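Lipopolysaccharide heptosyltransferase 2 (Escherichia coli, PDB 1PSW) transfers the second heptose from ADP-L-glycero-beta-D-manno-heptose onto the heptosyl-Kdo2-lipid A module while the inner core of lipopolysaccharide is being built. Local coordinates at residues N52-P56 with L76-Y81; A285-P289 with H324-I328; V304-I308 with D329-V335. All coordinates share one frame; numbering follows the deposited sequence.

Interaction 1. Residues N52-P56 with L76-Y81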
ATOM      1  N   ASN A  52     -14.029   1.746 -11.247  1.00 26.72           N
ATOM      2  CA  ASN A  52     -15.455   1.950 -11.430  1.00 29.65           C
ATOM      3  C   ASN A  52     -16.257   1.352 -10.288  1.00 31.60           C
ATOM      4  O   ASN A  52     -17.058   2.040  -9.659  1.00 34.63           O
ATOM      5  CB  ASN A  52     -15.922   1.330 -12.750  1.00 28.60           C
ATOM      6  CG  ASN A  52     -17.429   1.435 -12.941  1.00 31.33           C
ATOM      7  OD1 ASN A  52     -17.994   2.530 -12.901  1.00 29.64           O
ATOM      8  ND2 ASN A  52     -18.085   0.296 -13.153  1.00 27.53           N
ATOM      9  N   GLU A  53     -16.037   0.070 -10.019  1.00 33.27           N
ATOM     10  CA  GLU A  53     -16.771  -0.613  -8.963  1.00 34.55           C
ATOM     11  C   GLU A  53     -15.960  -1.721  -8.298  1.00 34.55           C
ATOM     12  O   GLU A  53     -15.121  -2.361  -8.932  1.00 32.08           O
ATOM     13  CB  GLU A  53     -18.051  -1.213  -9.542  1.00 38.52           C
ATOM     14  CG  GLU A  53     -19.000  -1.777  -8.504  1.00 44.24           C
ATOM     15  CD  GLU A  53     -20.126  -2.581  -9.122  1.00 48.05           C
ATOM     16  OE1 GLU A  53     -20.800  -2.059 -10.037  1.00 49.55           O
ATOM     17  OE2 GLU A  53     -20.338  -3.735  -8.689  1.00 50.27           O
ATOM     18  N   ALA A  54     -16.221  -1.942  -7.016  1.00 34.52           N
ATOM     19  CA  ALA A  54     -15.527  -2.983  -6.270  1.00 36.95           C
ATOM     20  C   ALA A  54     -16.433  -4.206  -6.142  1.00 38.15           C
ATOM     21  O   ALA A  54     -17.293  -4.258  -5.265  1.00 38.97           O
ATOM     22  CB  ALA A  54     -15.141  -2.467  -4.894  1.00 35.75           C
ATOM     23  N   ILE A  55     -16.237  -5.184  -7.024  1.00 40.44           N
ATOM     24  CA  ILE A  55     -17.032  -6.410  -7.012  1.00 41.47           C
ATOM     25  C   ILE A  55     -16.907  -7.124  -5.667  1.00 43.65           C
ATOM     26  O   ILE A  55     -15.828  -7.593  -5.303  1.00 42.92           O
ATOM     27  CB  ILE A  55     -16.573  -7.381  -8.125  1.00 41.37           C
ATOM     28  CG1 ILE A  55     -16.591  -6.672  -9.482  1.00 40.97           C
ATOM     29  CG2 ILE A  55     -17.474  -8.606  -8.157  1.00 41.63           C
ATOM     30  CD1 ILE A  55     -17.939  -6.090  -9.858  1.00 42.26           C
ATOM     31  N   PRO A  56     -18.017  -7.218  -4.913  1.00 45.85           N
ATOM     32  CA  PRO A  56     -18.027  -7.876  -3.602  1.00 46.80           C
ATOM     33  C   PRO A  56     -17.930  -9.397  -3.699  1.00 47.78           C
ATOM     34  O   PRO A  56     -18.737 -10.040  -4.374  1.00 47.34           O
ATOM     35  CB  PRO A  56     -19.351  -7.418  -3.001  1.00 47.08           C
ATOM     36  CG  PRO A  56     -20.238  -7.339  -4.201  1.00 46.95           C
ATOM     37  CD  PRO A  56     -19.346  -6.661  -5.227  1.00 47.27           C
ATOM     38  N   LEU A  76     -21.233 -12.982 -13.156  1.00 35.94           N
ATOM     39  CA  LEU A  76     -20.484 -11.915 -13.809  1.00 36.03           C
ATOM     40  C   LEU A  76     -20.605 -11.949 -15.325  1.00 36.92           C
ATOM     41  O   LEU A  76     -20.098 -11.064 -16.010  1.00 35.52           O
ATOM     42  CB  LEU A  76     -19.007 -11.990 -13.419  1.00 35.15           C
ATOM     43  CG  LEU A  76     -18.677 -11.783 -11.942  1.00 35.09           C
ATOM     44  CD1 LEU A  76     -17.183 -11.967 -11.730  1.00 35.37           C
ATOM     45  CD2 LEU A  76     -19.117 -10.393 -11.499  1.00 35.56           C
ATOM     46  N   ARG A  77     -21.270 -12.972 -15.850  1.00 39.06           N
ATOM     47  CA  ARG A  77     -21.449 -13.088 -17.290  1.00 42.01           C
ATOM     48  C   ARG A  77     -22.266 -11.921 -17.820  1.00 42.48           C
ATOM     49  O   ARG A  77     -22.012 -11.421 -18.915  1.00 42.66           O
ATOM     50  CB  ARG A  77     -22.134 -14.410 -17.631  1.00 44.53           C
ATOM     51  CG  ARG A  77     -21.223 -15.617 -17.501  1.00 46.37           C
ATOM     52  CD  ARG A  77     -21.984 -16.916 -17.685  1.00 49.86           C
ATOM     53  NE  ARG A  77     -21.079 -18.054 -17.784  1.00 52.52           N
ATOM     54  CZ  ARG A  77     -21.467 -19.325 -17.789  1.00 54.61           C
ATOM     55  NH1 ARG A  77     -22.756 -19.631 -17.700  1.00 55.69           N
ATOM     56  NH2 ARG A  77     -20.564 -20.291 -17.887  1.00 54.59           N
ATOM     57  N   GLU A  78     -23.248 -11.489 -17.036  1.00 43.53           N
ATOM     58  CA  GLU A  78     -24.103 -10.370 -17.414  1.00 45.35           C
ATOM     59  C   GLU A  78     -23.289  -9.101 -17.655  1.00 44.36           C
ATOM     60  O   GLU A  78     -23.628  -8.298 -18.524  1.00 44.68           O
ATOM     61  CB  GLU A  78     -25.147 -10.125 -16.322  1.00 47.85           C
ATOM     62  CG  GLU A  78     -26.328 -11.083 -16.381  1.00 53.26           C
ATOM     63  CD  GLU A  78     -26.898 -11.405 -15.011  1.00 56.21           C
ATOM     64  OE1 GLU A  78     -27.212 -10.462 -14.254  1.00 58.24           O
ATOM     65  OE2 GLU A  78     -27.033 -12.608 -14.693  1.00 57.09           O
ATOM     66  N   LYS A  79     -22.214  -8.931 -16.887  1.00 42.90           N
ATOM     67  CA  LYS A  79     -21.342  -7.766 -17.012  1.00 41.33           C
ATOM     68  C   LYS A  79     -20.716  -7.706 -18.400  1.00 40.18           C
ATOM     69  O   LYS A  79     -20.375  -6.632 -18.892  1.00 40.43           O
ATOM     70  CB  LYS A  79     -20.223  -7.825 -15.969  1.00 42.78           C
ATOM     71  CG  LYS A  79     -20.667  -7.667 -14.524  1.00 44.58           C
ATOM     72  CD  LYS A  79     -21.023  -6.226 -14.190  1.00 47.21           C
ATOM     73  CE  LYS A  79     -21.290  -6.063 -12.697  1.00 48.87           C
ATOM     74  NZ  LYS A  79     -21.634  -4.659 -12.333  1.00 50.76           N
ATOM     75  N   ARG A  80     -20.553  -8.867 -19.023  1.00 38.38           N
ATOM     76  CA  ARG A  80     -19.966  -8.936 -20.354  1.00 37.48           C
ATOM     77  C   ARG A  80     -18.585  -8.275 -20.395  1.00 35.12           C
ATOM     78  O   ARG A  80     -18.320  -7.417 -21.241  1.00 33.25           O
ATOM     79  CB  ARG A  80     -20.886  -8.257 -21.371  1.00 41.21           C
ATOM     80  CG  ARG A  80     -22.300  -8.817 -21.408  1.00 46.41           C
ATOM     81  CD  ARG A  80     -23.118  -8.156 -22.507  1.00 50.32           C
ATOM     82  NE  ARG A  80     -22.519  -8.376 -23.820  1.00 55.49           N
ATOM     83  CZ  ARG A  80     -23.012  -7.910 -24.963  1.00 57.86           C
ATOM     84  NH1 ARG A  80     -24.126  -7.188 -24.966  1.00 59.88           N
ATOM     85  NH2 ARG A  80     -22.390  -8.165 -26.107  1.00 57.93           N
ATOM     86  N   TYR A  81     -17.712  -8.667 -19.475  1.00 31.28           N
ATOM     87  CA  TYR A  81     -16.363  -8.121 -19.433  1.00 29.75           C
ATOM     88  C   TYR A  81     -15.603  -8.478 -20.700  1.00 29.92           C
ATOM     89  O   TYR A  81     -15.605  -9.630 -21.140  1.00 29.73           O
ATOM     90  CB  TYR A  81     -15.608  -8.660 -18.216  1.00 27.47           C
ATOM     91  CG  TYR A  81     -16.083  -8.094 -16.905  1.00 25.58           C
ATOM     92  CD1 TYR A  81     -15.897  -6.743 -16.596  1.00 24.37           C
ATOM     93  CD2 TYR A  81     -16.722  -8.904 -15.969  1.00 24.53           C
ATOM     94  CE1 TYR A  81     -16.338  -6.216 -15.381  1.00 22.50           C
ATOM     95  CE2 TYR A  81     -17.165  -8.387 -14.760  1.00 23.42           C
ATOM     96  CZ  TYR A  81     -16.969  -7.045 -14.472  1.00 22.61           C
ATOM     97  OH  TYR A  81     -17.409  -6.536 -13.275  1.00 22.74           O
TER
HETATM   98  O   HOH W   1     -19.534  -2.741 -12.927  1.00 40.26           O

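Interaction 2. Residues A285-P289 with H324-I328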
ATOM      1  N   ALA A 285      11.301   5.581   5.808  1.00 14.18           N
ATOM      2  CA  ALA A 285      11.076   4.143   5.789  1.00 14.34           C
ATOM      3  C   ALA A 285      12.284   3.397   6.353  1.00 16.00           C
ATOM      4  O   ALA A 285      13.397   3.512   5.847  1.00 15.89           O
ATOM      5  CB  ALA A 285      10.784   3.692   4.365  1.00 13.68           C
ATOM      6  N   LEU A 286      12.043   2.632   7.415  1.00 15.83           N
ATOM      7  CA  LEU A 286      13.091   1.884   8.098  1.00 15.44           C
ATOM      8  C   LEU A 286      13.206   0.433   7.657  1.00 15.92           C
ATOM      9  O   LEU A 286      12.263  -0.355   7.805  1.00 16.91           O
ATOM     10  CB  LEU A 286      12.847   1.953   9.604  1.00 14.37           C
ATOM     11  CG  LEU A 286      12.532   3.368  10.103  1.00 15.17           C
ATOM     12  CD1 LEU A 286      12.338   3.335  11.615  1.00 15.63           C
ATOM     13  CD2 LEU A 286      13.668   4.336   9.733  1.00 13.46           C
ATOM     14  N   TYR A 287      14.374   0.079   7.131  1.00 15.18           N
ATOM     15  CA  TYR A 287      14.633  -1.278   6.656  1.00 17.20           C
ATOM     16  C   TYR A 287      15.691  -2.011   7.466  1.00 18.48           C
ATOM     17  O   TYR A 287      16.645  -1.412   7.960  1.00 18.24           O
ATOM     18  CB  TYR A 287      15.087  -1.253   5.199  1.00 18.33           C
ATOM     19  CG  TYR A 287      13.994  -0.953   4.206  1.00 18.87           C
ATOM     20  CD1 TYR A 287      13.486   0.340   4.058  1.00 18.96           C
ATOM     21  CD2 TYR A 287      13.472  -1.965   3.402  1.00 17.35           C
ATOM     22  CE1 TYR A 287      12.484   0.613   3.128  1.00 19.09           C
ATOM     23  CE2 TYR A 287      12.473  -1.702   2.472  1.00 18.79           C
ATOM     24  CZ  TYR A 287      11.986  -0.416   2.336  1.00 18.48           C
ATOM     25  OH  TYR A 287      11.011  -0.149   1.397  1.00 19.15           O
ATOM     26  N   GLY A 288      15.504  -3.319   7.577  1.00 19.10           N
ATOM     27  CA  GLY A 288      16.437  -4.155   8.301  1.00 19.50           C
ATOM     28  C   GLY A 288      16.832  -5.347   7.443  1.00 21.32           C
ATOM     29  O   GLY A 288      17.639  -5.198   6.524  1.00 21.80           O
ATOM     30  N   PRO A 289      16.272  -6.540   7.693  1.00 21.45           N
ATOM     31  CA  PRO A 289      16.635  -7.710   6.889  1.00 25.18           C
ATOM     32  C   PRO A 289      16.192  -7.638   5.424  1.00 27.12           C
ATOM     33  O   PRO A 289      16.807  -8.263   4.562  1.00 30.59           O
ATOM     34  CB  PRO A 289      15.979  -8.856   7.649  1.00 23.26           C
ATOM     35  CG  PRO A 289      14.734  -8.219   8.179  1.00 23.05           C
ATOM     36  CD  PRO A 289      15.255  -6.892   8.699  1.00 22.44           C
ATOM     37  N   HIS A 324      15.176  -7.813  14.507  1.00 21.22           N
ATOM     38  CA  HIS A 324      16.450  -8.031  13.846  1.00 21.11           C
ATOM     39  C   HIS A 324      17.437  -6.973  14.321  1.00 20.85           C
ATOM     40  O   HIS A 324      17.073  -5.812  14.507  1.00 21.45           O
ATOM     41  CB  HIS A 324      16.276  -7.956  12.325  1.00 20.89           C
ATOM     42  CG  HIS A 324      17.394  -8.590  11.559  1.00 22.65           C
ATOM     43  ND1 HIS A 324      18.599  -7.958  11.330  1.00 24.05           N
ATOM     44  CD2 HIS A 324      17.509  -9.823  11.011  1.00 23.57           C
ATOM     45  CE1 HIS A 324      19.406  -8.775  10.679  1.00 23.45           C
ATOM     46  NE2 HIS A 324      18.768  -9.915  10.474  1.00 25.06           N
ATOM     47  N   GLN A 325      18.689  -7.377  14.511  1.00 20.97           N
ATOM     48  CA  GLN A 325      19.718  -6.456  14.985  1.00 21.79           C
ATOM     49  C   GLN A 325      19.867  -5.218  14.104  1.00 20.85           C
ATOM     50  O   GLN A 325      20.129  -4.120  14.600  1.00 21.53           O
ATOM     51  CB  GLN A 325      21.069  -7.170  15.075  1.00 22.98           C
ATOM     52  CG  GLN A 325      22.119  -6.396  15.852  1.00 22.10           C
ATOM     53  CD  GLN A 325      21.731  -6.230  17.306  1.00 23.28           C
ATOM     54  OE1 GLN A 325      21.399  -7.206  17.980  1.00 25.12           O
ATOM     55  NE2 GLN A 325      21.773  -4.998  17.799  1.00 21.24           N
ATOM     56  N   SER A 326      19.697  -5.397  12.799  1.00 20.22           N
ATOM     57  CA  SER A 326      19.836  -4.288  11.856  1.00 20.30           C
ATOM     58  C   SER A 326      18.844  -3.155  12.106  1.00 19.62           C
ATOM     59  O   SER A 326      19.127  -2.000  11.786  1.00 22.04           O
ATOM     60  CB  SER A 326      19.707  -4.794  10.412  1.00 18.60           C
ATOM     61  OG  SER A 326      18.433  -5.360  10.162  1.00 24.01           O
ATOM     62  N   LEU A 327      17.682  -3.485  12.667  1.00 19.42           N
ATOM     63  CA  LEU A 327      16.666  -2.482  12.971  1.00 18.41           C
ATOM     64  C   LEU A 327      16.876  -1.952  14.387  1.00 19.03           C
ATOM     65  O   LEU A 327      16.658  -0.771  14.659  1.00 17.33           O
ATOM     66  CB  LEU A 327      15.263  -3.077  12.812  1.00 16.89           C
ATOM     67  CG  LEU A 327      14.708  -2.942  11.373  1.00 17.66           C
ATOM     68  CD1 LEU A 327      13.525  -3.862  11.151  1.00 17.15           C
ATOM     69  CD2 LEU A 327      14.303  -1.490  11.135  1.00 17.12           C
ATOM     70  N   ILE A 328      17.293  -2.833  15.290  1.00 18.45           N
ATOM     71  CA  ILE A 328      17.570  -2.424  16.656  1.00 19.58           C
ATOM     72  C   ILE A 328      18.696  -1.386  16.610  1.00 19.30           C
ATOM     73  O   ILE A 328      18.689  -0.424  17.374  1.00 19.94           O
ATOM     74  CB  ILE A 328      18.003  -3.636  17.520  1.00 18.83           C
ATOM     75  CG1 ILE A 328      16.796  -4.549  17.758  1.00 20.99           C
ATOM     76  CG2 ILE A 328      18.597  -3.162  18.839  1.00 21.91           C
ATOM     77  CD1 ILE A 328      17.131  -5.899  18.367  1.00 21.46           C
TER
HETATM   78  O   HOH W   2      19.123  -1.463   9.041  1.00 17.47           O

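Interaction 3. Residues V304-I308 with D329-V335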
ATOM      1  N   VAL A 304      14.874   6.409   2.735  1.00 15.50           N
ATOM      2  CA  VAL A 304      15.027   5.063   3.257  1.00 16.50           C
ATOM      3  C   VAL A 304      16.267   4.968   4.119  1.00 16.09           C
ATOM      4  O   VAL A 304      17.333   5.467   3.754  1.00 16.45           O
ATOM      5  CB  VAL A 304      15.139   4.030   2.117  1.00 17.14           C
ATOM      6  CG1 VAL A 304      15.667   2.710   2.663  1.00 19.55           C
ATOM      7  CG2 VAL A 304      13.762   3.815   1.465  1.00 15.86           C
ATOM      8  N   ILE A 305      16.121   4.343   5.278  1.00 16.10           N
ATOM      9  CA  ILE A 305      17.248   4.153   6.178  1.00 16.65           C
ATOM     10  C   ILE A 305      17.457   2.658   6.352  1.00 17.70           C
ATOM     11  O   ILE A 305      16.535   1.927   6.722  1.00 15.76           O
ATOM     12  CB  ILE A 305      16.987   4.780   7.555  1.00 16.84           C
ATOM     13  CG1 ILE A 305      16.721   6.285   7.391  1.00 16.73           C
ATOM     14  CG2 ILE A 305      18.191   4.552   8.473  1.00 19.69           C
ATOM     15  CD1 ILE A 305      16.426   7.002   8.691  1.00 16.73           C
ATOM     16  N   ARG A 306      18.670   2.203   6.055  1.00 19.84           N
ATOM     17  CA  ARG A 306      19.035   0.795   6.193  1.00 21.12           C
ATOM     18  C   ARG A 306      20.527   0.763   6.478  1.00 21.94           C
ATOM     19  O   ARG A 306      21.312   1.410   5.783  1.00 20.48           O
ATOM     20  CB  ARG A 306      18.739  -0.002   4.918  1.00 21.46           C
ATOM     21  CG  ARG A 306      18.814  -1.510   5.147  1.00 21.26           C
ATOM     22  CD  ARG A 306      18.739  -2.316   3.860  1.00 22.23           C
ATOM     23  NE  ARG A 306      18.692  -3.754   4.130  1.00 21.98           N
ATOM     24  CZ  ARG A 306      18.975  -4.701   3.236  1.00 24.36           C
ATOM     25  NH1 ARG A 306      19.335  -4.373   2.001  1.00 22.61           N
ATOM     26  NH2 ARG A 306      18.895  -5.983   3.575  1.00 22.94           N
ATOM     27  N   LEU A 307      20.923   0.015   7.499  1.00 23.63           N
ATOM     28  CA  LEU A 307      22.328  -0.050   7.881  1.00 26.29           C
ATOM     29  C   LEU A 307      23.091  -1.219   7.272  1.00 27.86           C
ATOM     30  O   LEU A 307      24.318  -1.205   7.237  1.00 30.31           O
ATOM     31  CB  LEU A 307      22.434  -0.100   9.406  1.00 24.12           C
ATOM     32  CG  LEU A 307      21.749   1.058  10.144  1.00 23.68           C
ATOM     33  CD1 LEU A 307      21.869   0.848  11.641  1.00 24.97           C
ATOM     34  CD2 LEU A 307      22.374   2.385   9.734  1.00 23.98           C
ATOM     35  N   ILE A 308      22.373  -2.230   6.798  1.00 29.22           N
ATOM     36  CA  ILE A 308      23.021  -3.396   6.204  1.00 30.73           C
ATOM     37  C   ILE A 308      22.715  -3.539   4.715  1.00 32.78           C
ATOM     38  O   ILE A 308      21.924  -2.776   4.156  1.00 30.98           O
ATOM     39  CB  ILE A 308      22.602  -4.693   6.932  1.00 30.33           C
ATOM     40  CG1 ILE A 308      21.087  -4.885   6.831  1.00 29.11           C
ATOM     41  CG2 ILE A 308      23.024  -4.623   8.390  1.00 29.32           C
ATOM     42  CD1 ILE A 308      20.609  -6.225   7.337  1.00 29.41           C
ATOM     43  N   ASP A 329      19.644  -1.561  15.691  1.00 19.16           N
ATOM     44  CA  ASP A 329      20.770  -0.631  15.575  1.00 21.18           C
ATOM     45  C   ASP A 329      20.428   0.743  15.001  1.00 21.40           C
ATOM     46  O   ASP A 329      21.261   1.648  15.023  1.00 21.80           O
ATOM     47  CB  ASP A 329      21.907  -1.264  14.765  1.00 24.06           C
ATOM     48  CG  ASP A 329      22.618  -2.374  15.530  1.00 27.83           C
ATOM     49  OD1 ASP A 329      22.391  -2.486  16.755  1.00 27.49           O
ATOM     50  OD2 ASP A 329      23.407  -3.123  14.915  1.00 30.53           O
ATOM     51  N   ILE A 330      19.216   0.909  14.474  1.00 20.40           N
ATOM     52  CA  ILE A 330      18.819   2.216  13.961  1.00 19.64           C
ATOM     53  C   ILE A 330      18.265   2.994  15.154  1.00 20.56           C
ATOM     54  O   ILE A 330      17.192   2.679  15.663  1.00 21.66           O
ATOM     55  CB  ILE A 330      17.738   2.097  12.864  1.00 20.39           C
ATOM     56  CG1 ILE A 330      18.343   1.460  11.610  1.00 19.92           C
ATOM     57  CG2 ILE A 330      17.169   3.482  12.534  1.00 19.42           C
ATOM     58  CD1 ILE A 330      17.378   1.335  10.440  1.00 22.47           C
ATOM     59  N   THR A 331      19.004   4.004  15.597  1.00 20.05           N
ATOM     60  CA  THR A 331      18.609   4.793  16.761  1.00 21.26           C
ATOM     61  C   THR A 331      17.522   5.821  16.492  1.00 20.51           C
ATOM     62  O   THR A 331      17.401   6.340  15.389  1.00 21.71           O
ATOM     63  CB  THR A 331      19.814   5.543  17.366  1.00 20.95           C
ATOM     64  OG1 THR A 331      20.179   6.627  16.505  1.00 22.07           O
ATOM     65  CG2 THR A 331      21.005   4.603  17.519  1.00 22.22           C
ATOM     66  N   PRO A 332      16.702   6.122  17.508  1.00 21.40           N
ATOM     67  CA  PRO A 332      15.628   7.107  17.368  1.00 22.47           C
ATOM     68  C   PRO A 332      16.213   8.464  16.973  1.00 23.39           C
ATOM     69  O   PRO A 332      15.564   9.248  16.283  1.00 23.12           O
ATOM     70  CB  PRO A 332      15.011   7.136  18.761  1.00 22.03           C
ATOM     71  CG  PRO A 332      15.170   5.716  19.206  1.00 21.18           C
ATOM     72  CD  PRO A 332      16.591   5.419  18.799  1.00 21.73           C
ATOM     73  N   GLN A 333      17.441   8.736  17.411  1.00 23.24           N
ATOM     74  CA  GLN A 333      18.094  10.004  17.087  1.00 25.74           C
ATOM     75  C   GLN A 333      18.401  10.099  15.594  1.00 24.57           C
ATOM     76  O   GLN A 333      18.245  11.157  14.994  1.00 25.23           O
ATOM     77  CB  GLN A 333      19.382  10.173  17.896  1.00 28.18           C
ATOM     78  CG  GLN A 333      20.026  11.545  17.732  1.00 35.54           C
ATOM     79  CD  GLN A 333      19.068  12.685  18.062  1.00 38.64           C
ATOM     80  OE1 GLN A 333      18.515  12.757  19.164  1.00 40.89           O
ATOM     81  NE2 GLN A 333      18.872  13.584  17.105  1.00 39.83           N
ATOM     82  N   ARG A 334      18.836   8.996  14.990  1.00 23.63           N
ATOM     83  CA  ARG A 334      19.133   8.999  13.560  1.00 26.27           C
ATOM     84  C   ARG A 334      17.848   9.296  12.785  1.00 25.00           C
ATOM     85  O   ARG A 334      17.832  10.129  11.876  1.00 25.65           O
ATOM     86  CB  ARG A 334      19.703   7.643  13.122  1.00 28.82           C
ATOM     87  CG  ARG A 334      19.956   7.515  11.626  1.00 32.23           C
ATOM     88  CD  ARG A 334      20.327   6.082  11.259  1.00 37.21           C
ATOM     89  NE  ARG A 334      21.633   5.680  11.788  1.00 42.66           N
ATOM     90  CZ  ARG A 334      22.784   5.820  11.136  1.00 43.05           C
ATOM     91  NH1 ARG A 334      22.799   6.353   9.922  1.00 44.01           N
ATOM     92  NH2 ARG A 334      23.919   5.424  11.697  1.00 43.70           N
ATOM     93  N   VAL A 335      16.769   8.614  13.161  1.00 23.73           N
ATOM     94  CA  VAL A 335      15.470   8.786  12.519  1.00 21.30           C
ATOM     95  C   VAL A 335      14.924  10.196  12.738  1.00 21.68           C
ATOM     96  O   VAL A 335      14.401  10.829  11.815  1.00 19.37           O
ATOM     97  CB  VAL A 335      14.450   7.741  13.052  1.00 21.24           C
ATOM     98  CG1 VAL A 335      13.076   7.956  12.413  1.00 20.27           C
ATOM     99  CG2 VAL A 335      14.949   6.334  12.739  1.00 16.89           C
TER

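Interaction 1. Residues N52-P56 with L76-Y81
Ile55, Lys79 and Leu76 carry most of a contact in which side chains alone bridge two backbones, the closest CA atoms, those of Ile55 and Leu76, lying 9.4 Å apart. Ile55 sends its two branches to different partners. The methyl CG2 takes the place anti to the backbone N and meets Leu76 CD2 at 4.1 Å, the two side chains slanting across one another. The other branch leads through CG1 to CD1, which comes to 3.5 Å from the phenol oxygen OH of Tyr81; these side chains meet head-on, so the isoleucine methyl abuts the far end of the phenol. That oxygen is not left to an apolar neighbour, because it is hydrogen-bonded to Asp34 on the adjacent strand 32-37.

The setting is the N-terminal Rossmann-like domain of a GT-B glycosyltransferase. Strand 51-56 is the outermost strand on one side of its parallel sheet, and 76-81 belongs to the loop after helix 66-75, with a type I turn from Arg77 to Arg80, and leads into strand 83-86, a strand placed beyond 32-37 and 2-6 in the sheet. Side chains of Ile55 and Leu76 both rest on Met36, which ties the pair to the intervening strand.

Lys79 supplies the polar half. Its CB lies 3.3 Å above the plane of the Tyr81 ring, toward the rim; the chain then bends at chi2 (-75°) and runs straight, bringing CE to 4.4 Å from Ile55 CD1. At its end NZ forms a long salt bridge of 3.6 Å to Glu53 OE1, the two side chains meeting nearly at right angles. A water bridges the same pair, accepting from Lys79 NZ at 2.9 Å and donating to Glu53 OE1 at 3.2 Å.

Interaction 2. Residues A285-P289 with H324-I328
Gly288 and Ser326 bring the two backbones close, their CA atoms 4.9 Å apart where the chain leaving strand 283-287 passes the first turn of helix 325-328. Ser326 OG lies 3.0 Å from Gly288 CA, and Leu327 CG stands 3.7 Å from that same carbon. A side chain on the glycine would point toward the helix and run into both Ser326 and Leu327, so the close approach depends on the lack of one. A water completes the backbone link, donating to Tyr287 O and to Ser326 O.

Leu327 buries the largest area here. Its CD2 reaches back to Leu286 CB at 4.0 Å, while CD1 approaches Pro289 CD at 4.3 Å, so the forked end spans the chain from strand to loop. The arrangement belongs to the C-terminal Rossmann-like domain of the GT-B fold: strand 283-287 lies next to the edge strand 302-306 in the parallel sheet, and the short helix meets the loop that follows strand 283-287.

His324 is the N-cap of that helix. Its chi1 of -161° swings the ring away from the backbone N, the imidazole turns back over the helix start, and ND1 accepts from Ser326 N at 3.1 Å, nearly straight at 163° and close to the ring plane. Over one face of the ring sits Pro289 CB, 4.1 Å from the centroid, in a CH-pi contact; it lies off the ring centre, nearest the CD2 side. An alanine in place of the histidine is likely to leave Ser326 N without its capping acceptor and strip Pro289 of the flat surface against which its CB rests.

Interaction 3. Residues V304-I308 with D329-V335
Leu307 and Ile305 face the start of the C-terminal helix 332-347, packing the edge strand 302-306 of the second Rossmann-like domain of this GT-B enzyme, and the residues just after it, against the loop and helix that close the chain.

Most of the contact is apolar. Leu307 CD1 lies against Ile330 CG1 at 3.6 Å and also touches the Asp329 backbone oxygen and CB, so this methyl is tucked against the loop just before the helix. Two residues earlier, Ile305 divides its branches: CG2 meets Ile330 CD1 at 3.9 Å, and the longer branch carries CD1 toward Val335 CG2, a looser approach of 4.4 Å. Val335 in turn leans on Leu286 of the neighbouring strand and on Leu205 of helix 199-211, which continues the apolar layer beyond the edge strand.

No hydrogen bond crosses the contact; the polar groups are met by the helix start or by outside partners. Thr331 is the N-cap, and its OG1 accepts from Arg334 N at 3.1 Å with an angle of 153°. The Ile330 carbonyl oxygen has a partner of its own in Trp197 NE1, and Asp329 OD1 is bonded to Gln325 NE2.

The third kind of contact joins a charged group to apolar ones. The aliphatic part of Arg334 passes over Ile305, with CD 3.8 Å from CG2 of that isoleucine. A bend at chi3 (-68°) then turns the guanidinium broadside to Leu307, whose CD2 sits over the centre of one face, 3.7 Å from Arg334 CZ.

In the fold
The three contacts divide between the two Rossmann-like halves of the GT-B fold. Interaction 1 belongs to the N-terminal half and lies on the opposite side of the chain's centre from the others, its centre about 42 Å from that of interaction 2 and about 46 Å from that of interaction 3. Interactions 2 and 3 adjoin, their centres about 7 Å apart, and their segments alternate along the chain. Neighbouring parallel strands join them, with Tyr287 N 2.9 Å from Ile305 O, and Arg306 NE adds a hydrogen bond to Gly288 O. In GT-B enzymes generally, substrates bind in the cleft between the two domains, and probably also here.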